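Local coordinates for protein probable TonB-dependent siderophore receptor PirA (Acinetobacter baumannii, PDB 5FR8) that probably binds iron-chelating siderophores, possibly ferric enterobactin, at the outer membrane in the first step of TonB-dependent iron uptake, at residues 250-255 with 299-304; 611-616 with 650-655; 390-395 with 551-556; 436-441 with 467-472; 362-367 with 421-426. All coordinates share one frame; numbering follows the deposited sequence.

Interaction 1. Residues 250-255 with 299-304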
# COMPACT_ATOMS: atom_id res chain seq x y z
N GLN A 250 -17.16 29.89 6.98
CA GLN A 250 -16.14 29.11 7.72
C GLN A 250 -16.66 27.80 8.28
O GLN A 250 -17.69 27.76 8.95
CB GLN A 250 -15.57 29.94 8.86
CG GLN A 250 -14.71 31.10 8.37
CD GLN A 250 -14.09 31.86 9.50
OE1 GLN A 250 -13.57 31.26 10.44
NE2 GLN A 250 -14.16 33.19 9.44
N THR A 251 -15.93 26.72 8.03
CA THR A 251 -16.34 25.39 8.48
C THR A 251 -15.19 24.75 9.24
O THR A 251 -14.02 24.94 8.91
CB THR A 251 -16.76 24.48 7.31
OG1 THR A 251 -17.93 25.00 6.67
CG2 THR A 251 -17.10 23.12 7.79
N VAL A 252 -15.52 24.00 10.29
CA VAL A 252 -14.51 23.32 11.09
C VAL A 252 -14.89 21.84 11.21
O VAL A 252 -16.01 21.51 11.59
CB VAL A 252 -14.39 23.95 12.47
CG1 VAL A 252 -13.43 23.16 13.32
CG2 VAL A 252 -13.93 25.40 12.35
N LEU A 253 -13.94 20.96 10.86
CA LEU A 253 -14.11 19.52 10.97
C LEU A 253 -13.21 18.93 12.03
O LEU A 253 -12.03 19.26 12.14
CB LEU A 253 -13.76 18.84 9.67
CG LEU A 253 -14.85 18.89 8.61
CD1 LEU A 253 -14.94 20.26 7.96
CD2 LEU A 253 -14.56 17.83 7.56
N LEU A 254 -13.77 18.01 12.80
CA LEU A 254 -12.99 17.27 13.75
C LEU A 254 -13.08 15.82 13.35
O LEU A 254 -14.18 15.31 13.18
CB LEU A 254 -13.59 17.45 15.13
CG LEU A 254 -12.85 16.70 16.24
CD1 LEU A 254 -11.49 17.34 16.47
CD2 LEU A 254 -13.67 16.66 17.51
N ASP A 255 -11.94 15.15 13.17
CA ASP A 255 -11.93 13.70 12.97
C ASP A 255 -11.12 13.04 14.06
O ASP A 255 -9.93 13.31 14.21
CB ASP A 255 -11.32 13.31 11.62
CG ASP A 255 -12.17 13.75 10.42
OD1 ASP A 255 -13.37 13.42 10.34
OD2 ASP A 255 -11.61 14.41 9.53
N LEU A 299 -7.88 18.19 12.53
CA LEU A 299 -8.69 19.38 12.68
C LEU A 299 -8.53 20.18 11.40
O LEU A 299 -7.41 20.42 10.93
CB LEU A 299 -8.17 20.19 13.86
CG LEU A 299 -9.06 21.26 14.49
CD1 LEU A 299 -10.36 20.69 15.04
CD2 LEU A 299 -8.28 21.92 15.59
N THR A 300 -9.64 20.58 10.81
CA THR A 300 -9.59 21.23 9.51
C THR A 300 -10.44 22.48 9.50
O THR A 300 -11.53 22.49 10.04
CB THR A 300 -10.11 20.29 8.43
OG1 THR A 300 -9.36 19.07 8.47
CG2 THR A 300 -9.95 20.94 7.07
N HIS A 301 -9.93 23.54 8.89
CA HIS A 301 -10.70 24.77 8.65
C HIS A 301 -10.74 25.10 7.16
O HIS A 301 -9.71 25.11 6.48
CB HIS A 301 -10.11 25.94 9.47
CG HIS A 301 -10.82 27.25 9.29
ND1 HIS A 301 -10.66 28.03 8.17
CD2 HIS A 301 -11.67 27.92 10.10
CE1 HIS A 301 -11.38 29.13 8.29
NE2 HIS A 301 -12.01 29.09 9.46
N GLU A 302 -11.93 25.36 6.66
CA GLU A 302 -12.11 25.67 5.27
C GLU A 302 -12.87 26.97 5.08
O GLU A 302 -14.04 27.08 5.43
CB GLU A 302 -12.81 24.54 4.52
CG GLU A 302 -13.59 23.55 5.35
CD GLU A 302 -13.81 22.24 4.60
OE1 GLU A 302 -12.81 21.54 4.32
OE2 GLU A 302 -14.98 21.91 4.29
N GLY A 303 -12.18 27.95 4.51
CA GLY A 303 -12.76 29.25 4.24
C GLY A 303 -13.34 29.35 2.85
O GLY A 303 -12.77 28.84 1.87
N ASP A 304 -14.49 30.02 2.77
CA ASP A 304 -15.16 30.25 1.50
C ASP A 304 -15.28 31.76 1.26
O ASP A 304 -16.32 32.37 1.54
CB ASP A 304 -16.52 29.55 1.51
CG ASP A 304 -17.15 29.46 0.13
OD1 ASP A 304 -17.72 30.45 -0.32
OD2 ASP A 304 -17.06 28.40 -0.50
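Gln250 and His301 join side chains across two neighbouring antiparallel strands, 250-264 and 290-305, of the transmembrane beta-barrel of a TonB-dependent receptor. His301 NE2 donates to Gln250 OE1 over 2.8 Å in a nearly straight bond (172°). The oxygen lies close to the plane of the imidazole, whereas the histidine nitrogen stands 40° out of the amide plane. The pair is diagonal: Gln250 sits opposite Gly303, which has no side chain to intervene, and His301 sits opposite Val252. With CG anti to the backbone N (chi1 179°), the His301 ring leans forward along its strand, toward Gly303, to meet the extended glutamine. Farther along the same face the contacts turn apolar, Leu254 CD1 resting 3.8 Å from Leu299 CD1.

On the other face lie Thr251, Leu253, Thr300 and Glu302. Glu302 CG packs 3.8 Å from Thr251 CB, and Leu253 CD1 approaches the Glu302 carboxylate. Asp255 continues this face, with a salt bridge to Arg241 and a long, weak ion pair to Lys102 of the plug, so these residues probably look into the barrel and the face of Val252, Leu254 and Leu299 looks out, where apolar side chains suit a membrane.

Two hydrogen-bonded backbone pairs fix the register, Thr251 with Glu302 and Leu253 with Thr300. Strands 232-247 and 308-323 continue the wall on the two flanks. At the non-hydrogen-bonded positions the alpha carbons also reach carbonyls, as where Val252 CA lies 3.3 Å from Thr300 O.

Interaction 2. Residues 611-616 with 650-655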
# COMPACT_ATOMS: atom_id res chain seq x y z
N THR A 611 20.41 -4.87 -11.93
CA THR A 611 20.24 -6.28 -11.66
C THR A 611 19.60 -7.06 -12.80
O THR A 611 19.90 -8.26 -12.98
CB THR A 611 19.31 -6.49 -10.49
OG1 THR A 611 18.01 -6.01 -10.87
CG2 THR A 611 19.81 -5.78 -9.23
N GLY A 612 18.71 -6.38 -13.55
CA GLY A 612 17.84 -7.00 -14.58
C GLY A 612 16.55 -7.60 -14.00
O GLY A 612 15.78 -8.27 -14.69
N ASN A 613 16.30 -7.38 -12.71
CA ASN A 613 15.14 -7.99 -12.07
C ASN A 613 13.92 -7.09 -12.08
O ASN A 613 14.05 -5.87 -12.16
CB ASN A 613 15.47 -8.32 -10.63
CG ASN A 613 16.26 -9.61 -10.48
OD1 ASN A 613 16.13 -10.54 -11.28
ND2 ASN A 613 17.07 -9.68 -9.42
N PRO A 614 12.72 -7.68 -11.98
CA PRO A 614 11.54 -6.84 -11.88
C PRO A 614 11.41 -6.22 -10.48
O PRO A 614 11.93 -6.77 -9.51
CB PRO A 614 10.38 -7.81 -12.16
CG PRO A 614 10.96 -9.17 -12.16
CD PRO A 614 12.40 -9.09 -11.74
N LEU A 615 10.74 -5.08 -10.40
CA LEU A 615 10.58 -4.37 -9.14
C LEU A 615 9.63 -5.14 -8.24
O LEU A 615 9.77 -5.14 -7.04
CB LEU A 615 10.04 -2.97 -9.39
CG LEU A 615 11.02 -2.05 -10.13
CD1 LEU A 615 10.35 -0.74 -10.55
CD2 LEU A 615 12.25 -1.75 -9.27
N SER A 616 8.67 -5.83 -8.83
CA SER A 616 7.53 -6.31 -8.08
C SER A 616 6.79 -7.40 -8.87
O SER A 616 6.46 -7.23 -10.02
CB SER A 616 6.61 -5.14 -7.84
OG SER A 616 5.33 -5.61 -7.55
N ARG A 650 11.77 -13.22 -9.99
CA ARG A 650 13.07 -12.58 -10.16
C ARG A 650 13.93 -13.51 -11.05
O ARG A 650 13.85 -14.72 -10.91
CB ARG A 650 13.75 -12.33 -8.81
CG ARG A 650 13.16 -11.19 -7.99
CD ARG A 650 13.72 -11.14 -6.56
NE ARG A 650 15.15 -10.82 -6.56
CZ ARG A 650 16.13 -11.69 -6.33
NH1 ARG A 650 15.85 -12.96 -6.04
NH2 ARG A 650 17.40 -11.30 -6.38
N GLN A 651 14.71 -12.93 -11.96
CA GLN A 651 15.45 -13.69 -12.97
C GLN A 651 16.94 -13.78 -12.71
O GLN A 651 17.61 -14.63 -13.33
CB GLN A 651 15.26 -13.08 -14.35
CG GLN A 651 13.85 -13.19 -14.89
CD GLN A 651 13.32 -14.61 -14.90
OE1 GLN A 651 13.94 -15.50 -15.47
NE2 GLN A 651 12.20 -14.83 -14.23
N PHE A 652 17.48 -12.91 -11.85
CA PHE A 652 18.94 -12.80 -11.72
C PHE A 652 19.41 -12.70 -10.28
O PHE A 652 18.89 -11.94 -9.50
CB PHE A 652 19.50 -11.60 -12.50
CG PHE A 652 19.19 -11.63 -13.96
CD1 PHE A 652 19.61 -12.68 -14.74
CD2 PHE A 652 18.44 -10.59 -14.55
CE1 PHE A 652 19.31 -12.70 -16.09
CE2 PHE A 652 18.13 -10.63 -15.90
CZ PHE A 652 18.58 -11.69 -16.67
N ALA A 653 20.46 -13.44 -9.98
CA ALA A 653 21.01 -13.51 -8.65
C ALA A 653 21.64 -12.20 -8.24
O ALA A 653 22.29 -11.55 -9.07
CB ALA A 653 22.05 -14.62 -8.62
N GLU A 654 21.43 -11.84 -6.96
CA GLU A 654 22.07 -10.67 -6.35
C GLU A 654 22.81 -10.98 -5.03
O GLU A 654 23.02 -10.11 -4.21
CB GLU A 654 21.04 -9.57 -6.03
CG GLU A 654 19.97 -9.29 -7.08
CD GLU A 654 19.00 -8.18 -6.61
OE1 GLU A 654 19.49 -7.15 -6.08
OE2 GLU A 654 17.75 -8.35 -6.76
N ASN A 655 23.19 -12.22 -4.80
CA ASN A 655 24.08 -12.50 -3.69
C ASN A 655 24.71 -13.87 -3.86
O ASN A 655 24.49 -14.57 -4.85
CB ASN A 655 23.34 -12.39 -2.37
CG ASN A 655 22.32 -13.48 -2.20
OD1 ASN A 655 22.36 -14.49 -2.89
ND2 ASN A 655 21.40 -13.28 -1.27
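Asn613 inserts its amide into the bend made by residues 650-654 and carries all the hydrogen bonds between the two loops. Its OD1 accepts from two successive backbone amides, Gln651 N at 2.9 Å and Phe652 N at 2.8 Å. The Phe652 donor lies on a carbonyl lone pair, while that of Gln651 is tilted 33° from the plane. From the same amide, ND2 gives one bond to Phe652 O (2.9 Å) and another to Glu654 OE2 (3.1 Å). Asparagine suits this place because its donor and acceptor ends both find partners in one short turn.

The ionic part lies beside it. Arg650 NH2 makes a salt bridge with Glu654 OE2 (3.0 Å), reaching the oxygen from the face opposite to Asn613 ND2, and Arg650 NH1 has a second partner in Glu658.

Packing fills in the rest. Thr611 CG2 rests 3.4 Å from Glu654 OE1, and Pro614 CD lies against Arg650 CA. The Phe652 ring meets Gly612 O at its edge and has Gln651 CB over one face; Gly612, without a side chain, lets the ring come close. Within 611-613, an ST turn from Asn613 N to Thr611 OG1 sets the asparagine in place.

Both segments belong to loops between barrel strands, one after 594-608 and one after 635-648, and Arg650 also touches Ala75 of the plug. With four bonds on one amide, the Asn613 group has little freedom to rotate, and two donors on Glu654 OE2 would be expected to stabilise its negative charge.

Interaction 3. Residues 390-395 with 551-556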
# COMPACT_ATOMS: atom_id res chain seq x y z
N ASP A 390 28.32 -5.92 21.99
CA ASP A 390 29.03 -6.95 22.70
C ASP A 390 29.51 -6.40 24.03
O ASP A 390 29.81 -5.21 24.14
CB ASP A 390 30.20 -7.41 21.85
CG ASP A 390 30.97 -8.50 22.50
OD1 ASP A 390 30.45 -9.63 22.55
OD2 ASP A 390 32.11 -8.23 22.94
N SER A 391 29.60 -7.26 25.04
CA SER A 391 29.97 -6.82 26.39
C SER A 391 31.42 -6.31 26.50
O SER A 391 31.77 -5.66 27.48
CB SER A 391 29.77 -7.96 27.40
OG SER A 391 30.60 -9.07 27.09
N SER A 392 32.25 -6.62 25.50
CA SER A 392 33.61 -6.09 25.44
C SER A 392 33.59 -4.59 25.13
O SER A 392 34.61 -3.91 25.28
CB SER A 392 34.39 -6.79 24.34
OG SER A 392 33.99 -6.33 23.05
N GLY A 393 32.45 -4.09 24.68
CA GLY A 393 32.33 -2.71 24.24
C GLY A 393 32.93 -2.51 22.86
O GLY A 393 33.10 -1.38 22.41
N SER A 394 33.23 -3.61 22.17
CA SER A 394 33.88 -3.55 20.86
C SER A 394 33.18 -4.42 19.78
O SER A 394 33.83 -4.93 18.86
CB SER A 394 35.35 -3.97 20.99
OG SER A 394 36.03 -3.11 21.87
N GLY A 395 31.87 -4.58 19.91
CA GLY A 395 31.11 -5.24 18.86
C GLY A 395 31.09 -4.35 17.64
O GLY A 395 31.50 -3.18 17.72
N ASP A 551 36.49 -4.26 12.73
CA ASP A 551 36.77 -5.46 13.53
C ASP A 551 35.89 -5.56 14.75
O ASP A 551 35.94 -4.70 15.63
CB ASP A 551 38.23 -5.50 13.98
CG ASP A 551 39.14 -6.08 12.94
OD1 ASP A 551 38.76 -7.10 12.31
OD2 ASP A 551 40.24 -5.51 12.75
N GLY A 552 35.10 -6.62 14.81
CA GLY A 552 34.06 -6.77 15.81
C GLY A 552 34.31 -7.94 16.74
O GLY A 552 34.42 -9.09 16.32
N SER A 553 34.38 -7.63 18.02
CA SER A 553 34.60 -8.67 19.00
C SER A 553 33.27 -9.31 19.36
O SER A 553 32.25 -8.63 19.49
CB SER A 553 35.28 -8.08 20.22
OG SER A 553 36.43 -7.37 19.81
N SER A 554 33.30 -10.62 19.52
CA SER A 554 32.16 -11.41 19.93
C SER A 554 32.56 -12.34 21.10
O SER A 554 33.17 -13.41 20.91
CB SER A 554 31.67 -12.22 18.74
OG SER A 554 30.37 -12.72 18.98
N THR A 555 32.23 -11.92 22.32
CA THR A 555 32.61 -12.69 23.50
C THR A 555 31.65 -13.86 23.76
O THR A 555 30.44 -13.75 23.62
CB THR A 555 32.68 -11.79 24.76
OG1 THR A 555 31.41 -11.17 24.99
CG2 THR A 555 33.74 -10.70 24.60
N ASN A 556 32.24 -14.98 24.13
CA ASN A 556 31.50 -16.17 24.51
C ASN A 556 30.75 -15.88 25.81
O ASN A 556 31.37 -15.46 26.81
CB ASN A 556 32.50 -17.32 24.69
CG ASN A 556 31.83 -18.63 25.01
OD1 ASN A 556 31.05 -18.74 25.96
ND2 ASN A 556 32.14 -19.66 24.23
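Asp390 and Thr555 form the polar centre of this contact between a loop and the end of strand 548-553. Thr555 N donates to Asp390 OD1 at 2.9 Å, almost straight (169°), on the syn side but 29° out of the carboxylate plane. Thr555 OG1 lies 3.0 Å from that same OD1. It also shares a hydrogen bond with Ser391 OG, so the threonine hydroxyl sits between a carboxylate and a serine. Asp390 holds CG anti to its own N (chi1 -179°), which carries the carboxylate across to 551-556.

The second carboxylate oxygen serves its own loop. OD2 accepts from Ser392 N, closing an Asx turn, and takes Ser392 OG on its anti lone pair at 2.7 Å. A type I beta turn from Asp390 to Gly393 is thus held by its first side chain, a role for which aspartate is well suited. The contact is carried far from the centre of the barrel domain, and Gly395 occupies the N-cap position of the short helix 396-400.

A single backbone bond supplies the remaining link: Ser553 N donates to Ser394 O at 2.9 Å, from above the carbonyl plane. The main chains come close where Gly395 CA lies 4.5 Å from Gly552 CA; a side chain on Gly552 would stand near the Gly395 backbone. Among the looser packing contacts, Thr555 CG2 rests 4.0 Å from Ser392 CB, while Ser553 OG turns to Asn564.

Interaction 4. Residues 436-441 with 467-472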
# COMPACT_ATOMS: atom_id res chain seq x y z
N ASP A 436 10.39 20.28 -1.98
CA ASP A 436 10.41 19.44 -0.77
C ASP A 436 11.78 19.49 -0.11
O ASP A 436 12.80 19.38 -0.79
CB ASP A 436 10.08 17.99 -1.11
CG ASP A 436 8.68 17.83 -1.66
OD1 ASP A 436 7.72 17.81 -0.82
OD2 ASP A 436 8.54 17.74 -2.92
N ASP A 437 11.82 19.67 1.21
CA ASP A 437 13.07 19.74 1.93
C ASP A 437 12.98 18.81 3.11
O ASP A 437 12.21 19.04 4.04
CB ASP A 437 13.36 21.16 2.39
CG ASP A 437 14.78 21.34 2.95
OD1 ASP A 437 15.68 20.53 2.66
OD2 ASP A 437 15.00 22.32 3.67
N HIS A 438 13.79 17.75 3.06
CA HIS A 438 13.79 16.72 4.06
C HIS A 438 15.03 16.81 4.99
O HIS A 438 16.14 17.10 4.55
CB HIS A 438 13.76 15.40 3.32
CG HIS A 438 13.96 14.21 4.20
ND1 HIS A 438 14.83 13.20 3.88
CD2 HIS A 438 13.40 13.88 5.39
CE1 HIS A 438 14.80 12.29 4.83
NE2 HIS A 438 13.94 12.67 5.76
N SER A 439 14.83 16.58 6.29
CA SER A 439 15.89 16.84 7.28
C SER A 439 17.17 16.04 7.05
O SER A 439 18.24 16.50 7.41
CB SER A 439 15.37 16.60 8.71
OG SER A 439 15.35 15.22 9.07
N LYS A 440 17.07 14.85 6.46
CA LYS A 440 18.26 14.07 6.11
C LYS A 440 18.68 14.19 4.65
O LYS A 440 19.87 14.34 4.36
CB LYS A 440 18.06 12.59 6.42
CG LYS A 440 18.24 12.18 7.86
CD LYS A 440 17.09 12.70 8.73
CE LYS A 440 17.28 12.32 10.19
NZ LYS A 440 17.55 10.86 10.24
N SER A 441 17.72 14.11 3.72
CA SER A 441 18.06 13.88 2.31
C SER A 441 18.38 15.16 1.51
O SER A 441 19.02 15.08 0.47
CB SER A 441 16.99 13.05 1.58
OG SER A 441 15.93 13.86 1.07
N LYS A 467 7.18 14.50 -11.96
CA LYS A 467 8.32 13.95 -11.27
C LYS A 467 7.96 13.71 -9.82
O LYS A 467 7.83 14.65 -9.05
CB LYS A 467 9.51 14.90 -11.36
CG LYS A 467 10.83 14.30 -10.92
CD LYS A 467 11.83 15.38 -10.56
CE LYS A 467 13.20 14.77 -10.32
NZ LYS A 467 14.20 15.80 -9.98
N ALA A 468 7.84 12.44 -9.46
CA ALA A 468 7.46 12.06 -8.11
C ALA A 468 8.65 12.05 -7.15
O ALA A 468 9.81 12.00 -7.57
CB ALA A 468 6.78 10.72 -8.13
N TYR A 469 8.32 12.11 -5.85
CA TYR A 469 9.28 12.18 -4.76
C TYR A 469 9.10 10.96 -3.83
O TYR A 469 7.99 10.47 -3.66
CB TYR A 469 9.00 13.48 -3.98
CG TYR A 469 9.94 13.84 -2.83
CD1 TYR A 469 11.30 14.07 -3.05
CD2 TYR A 469 9.45 14.02 -1.52
CE1 TYR A 469 12.17 14.41 -2.00
CE2 TYR A 469 10.32 14.36 -0.48
CZ TYR A 469 11.67 14.55 -0.71
OH TYR A 469 12.55 14.91 0.30
N LYS A 470 10.18 10.50 -3.21
CA LYS A 470 10.07 9.75 -1.95
C LYS A 470 11.34 9.89 -1.09
O LYS A 470 12.45 9.57 -1.54
CB LYS A 470 9.77 8.27 -2.17
CG LYS A 470 9.75 7.49 -0.87
CD LYS A 470 9.34 6.03 -1.06
CE LYS A 470 9.35 5.30 0.26
NZ LYS A 470 10.74 5.03 0.76
N ALA A 471 11.17 10.39 0.14
CA ALA A 471 12.26 10.46 1.08
C ALA A 471 12.62 9.07 1.60
O ALA A 471 11.78 8.17 1.66
CB ALA A 471 11.89 11.36 2.26
N PRO A 472 13.89 8.89 2.01
CA PRO A 472 14.23 7.59 2.55
C PRO A 472 13.26 7.22 3.67
O PRO A 472 12.74 8.10 4.31
CB PRO A 472 15.65 7.78 3.09
CG PRO A 472 16.18 8.97 2.36
CD PRO A 472 15.00 9.85 2.12
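The Tyr469 ring carries Asp436 CB on one face in a CH-pi contact, 3.9 Å from the CB to the ring centroid, and the backbone N of Ala471 on the opposite one, offset toward the rim. The Asp436 carboxylate is stacked nearly parallel to the ring, 8° apart. The His438 ring is likewise sandwiched: Ala471 CB stands over one face, 3.9 Å from the centroid, Lys440 N covers the other, and Ser441 CB meets the edge.

Both segments close barrel strands, 427-438 and 459-470, that run the same way with strand 442-454 between them, so side chains rather than backbones bridge the gap on the buried inner side; Ala471 N also makes a weak bond to Ser148 of the plug. Tyr469, with CG anti to the backbone N (chi1 -176°), is long enough to span the intervening strand and bring its OH to 3.3 Å from His438 CB. Alanine and proline suit the loop just beyond the strand, being small or rigid: Pro472 CD packs 3.7 Å from His438 CE1. Asp436 pays for its burial through a salt bridge with Arg434 and a hydrogen bond to Ser414. His438 is held by weak bonds, NE2 to Ser410 OG and ND1 from Ser441 OG at 3.1 Å.

Interaction 5. Residues 362-367 with 421-426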
# COMPACT_ATOMS: atom_id res chain seq x y z
N TYR A 362 -5.73 36.61 -16.39
CA TYR A 362 -4.66 37.53 -16.77
C TYR A 362 -4.65 37.66 -18.29
O TYR A 362 -4.86 38.74 -18.85
CB TYR A 362 -3.32 37.01 -16.23
CG TYR A 362 -2.25 38.06 -16.03
CD1 TYR A 362 -1.89 38.92 -17.05
CD2 TYR A 362 -1.58 38.17 -14.81
CE1 TYR A 362 -0.91 39.88 -16.87
CE2 TYR A 362 -0.60 39.13 -14.62
CZ TYR A 362 -0.27 39.98 -15.65
OH TYR A 362 0.71 40.94 -15.48
N TYR A 363 -4.38 36.55 -18.98
CA TYR A 363 -4.59 36.45 -20.42
C TYR A 363 -5.62 35.37 -20.69
O TYR A 363 -6.46 35.50 -21.60
CB TYR A 363 -3.28 36.11 -21.13
CG TYR A 363 -2.36 37.30 -21.25
CD1 TYR A 363 -2.55 38.25 -22.26
CD2 TYR A 363 -1.31 37.48 -20.35
CE1 TYR A 363 -1.71 39.34 -22.38
CE2 TYR A 363 -0.47 38.58 -20.46
CZ TYR A 363 -0.67 39.50 -21.48
OH TYR A 363 0.15 40.58 -21.60
N LEU A 364 -5.53 34.29 -19.89
CA LEU A 364 -6.46 33.16 -19.93
C LEU A 364 -7.15 33.01 -18.59
O LEU A 364 -6.70 33.55 -17.58
CB LEU A 364 -5.73 31.86 -20.24
CG LEU A 364 -4.94 31.80 -21.55
CD1 LEU A 364 -4.03 30.58 -21.58
CD2 LEU A 364 -5.87 31.83 -22.76
N PRO A 365 -8.26 32.26 -18.57
CA PRO A 365 -8.86 31.91 -17.28
C PRO A 365 -7.96 30.98 -16.47
O PRO A 365 -7.39 30.04 -17.02
CB PRO A 365 -10.16 31.21 -17.68
CG PRO A 365 -10.45 31.70 -19.07
CD PRO A 365 -9.11 31.86 -19.70
N GLN A 366 -7.81 31.24 -15.17
CA GLN A 366 -6.91 30.42 -14.35
C GLN A 366 -7.44 30.15 -12.96
O GLN A 366 -8.34 30.81 -12.48
CB GLN A 366 -5.53 31.08 -14.23
CG GLN A 366 -4.82 31.33 -15.55
CD GLN A 366 -3.78 32.42 -15.42
OE1 GLN A 366 -3.97 33.53 -15.91
NE2 GLN A 366 -2.69 32.11 -14.75
N VAL A 367 -6.88 29.15 -12.31
CA VAL A 367 -7.14 28.91 -10.91
C VAL A 367 -5.80 28.58 -10.27
O VAL A 367 -5.25 27.48 -10.47
CB VAL A 367 -8.16 27.77 -10.71
CG1 VAL A 367 -8.39 27.52 -9.21
CG2 VAL A 367 -9.47 28.11 -11.39
N LEU A 421 -5.18 26.19 -16.26
CA LEU A 421 -5.44 27.16 -17.33
C LEU A 421 -6.45 26.61 -18.34
O LEU A 421 -6.37 25.45 -18.72
CB LEU A 421 -4.12 27.48 -18.06
CG LEU A 421 -2.91 27.99 -17.25
CD1 LEU A 421 -2.09 26.84 -16.70
CD2 LEU A 421 -2.00 28.85 -18.10
N LYS A 422 -7.41 27.42 -18.76
CA LYS A 422 -8.13 27.12 -20.00
C LYS A 422 -7.38 27.81 -21.11
O LYS A 422 -7.49 29.01 -21.28
CB LYS A 422 -9.59 27.57 -19.97
CG LYS A 422 -10.56 26.40 -19.83
CD LYS A 422 -11.99 26.89 -19.74
CE LYS A 422 -12.68 26.32 -18.50
NZ LYS A 422 -13.71 27.25 -17.96
N VAL A 423 -6.58 27.04 -21.83
CA VAL A 423 -5.74 27.60 -22.86
C VAL A 423 -6.59 27.93 -24.08
O VAL A 423 -6.30 28.89 -24.77
CB VAL A 423 -4.58 26.65 -23.21
CG1 VAL A 423 -3.69 27.25 -24.29
CG2 VAL A 423 -3.75 26.36 -21.97
N THR A 424 -7.61 27.11 -24.34
CA THR A 424 -8.62 27.39 -25.36
C THR A 424 -9.92 26.86 -24.78
O THR A 424 -9.91 26.30 -23.69
CB THR A 424 -8.32 26.73 -26.73
OG1 THR A 424 -8.74 25.36 -26.74
CG2 THR A 424 -6.82 26.80 -27.07
N ASP A 425 -11.05 27.05 -25.48
CA ASP A 425 -12.33 26.47 -25.00
C ASP A 425 -12.28 24.96 -25.18
O ASP A 425 -13.21 24.26 -24.78
CB ASP A 425 -13.56 27.08 -25.71
CG ASP A 425 -14.28 28.17 -24.86
OD1 ASP A 425 -13.92 28.33 -23.68
OD2 ASP A 425 -15.21 28.85 -25.36
N SER A 426 -11.19 24.47 -25.78
CA SER A 426 -10.97 23.06 -26.04
C SER A 426 -9.81 22.48 -25.23
O SER A 426 -9.67 21.26 -25.10
CB SER A 426 -10.68 22.88 -27.53
OG SER A 426 -10.68 21.51 -27.88
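Leu364 packs most closely here, lying over the backbone of Lys422 and Val423. Its CB is 3.5 Å from Lys422 O and its CD2 is 3.6 Å from Val423 O, while CD1 reaches the methyl Val423 CG2 at 4.2 Å. The isobutyl group gets there because CG stands beside the backbone N (chi1 -58°), so that both branches fall across the neighbouring chain. One backbone hydrogen bond lies next to it: Lys422 N donates to Pro365 O over 3.1 Å at 160°. Leu421 CA also touches that carbonyl, and Leu421 CG lies 4.2 Å from Gln366 CG.

The other part of the contact opens out. The Lys422 side chain leads away, giving little more than its CB to the Pro365 ring, and both residues are exposed. Gln366 uses only its aliphatic portion here; its NE2 bonds Asp419 on the adjoining strand.

These residues sit where the barrel wall frays at one rim: strand 365-380 starts as strand 407-422 ends, and the chain turns back through a classic beta bulge, Val423 and Thr424 facing Thr427, into strand 427-438.

Proline at the first position of the strand explains the one-sided bonding. Having no N-H, it cannot return the bond to Lys422 O; instead its ring carbon CD faces that carbonyl at 3.6 Å, so the antiparallel pairing ends with one bond and apolar packing.

Overall arrangement
The five contacts sample one barrel domain at different depths. Interaction 4 is the buried one, on the inner side of the wall, and interaction 2 is partly buried among loops; interactions 1, 3 and 5 lie at the surface. Interactions 1 and 5 join adjacent antiparallel strands: backbone bonds run the length of 1, while 5 keeps a single one and relies on apolar packing. Interaction 4 spans two strands with a third between them and relies on ring faces. It neighbours interaction 5 through strands 407-422 and 427-438. In interactions 2 and 3, away from regular strand pairing, one side chain does the gripping: asparagine takes two backbone amides across the contact, aspartate one.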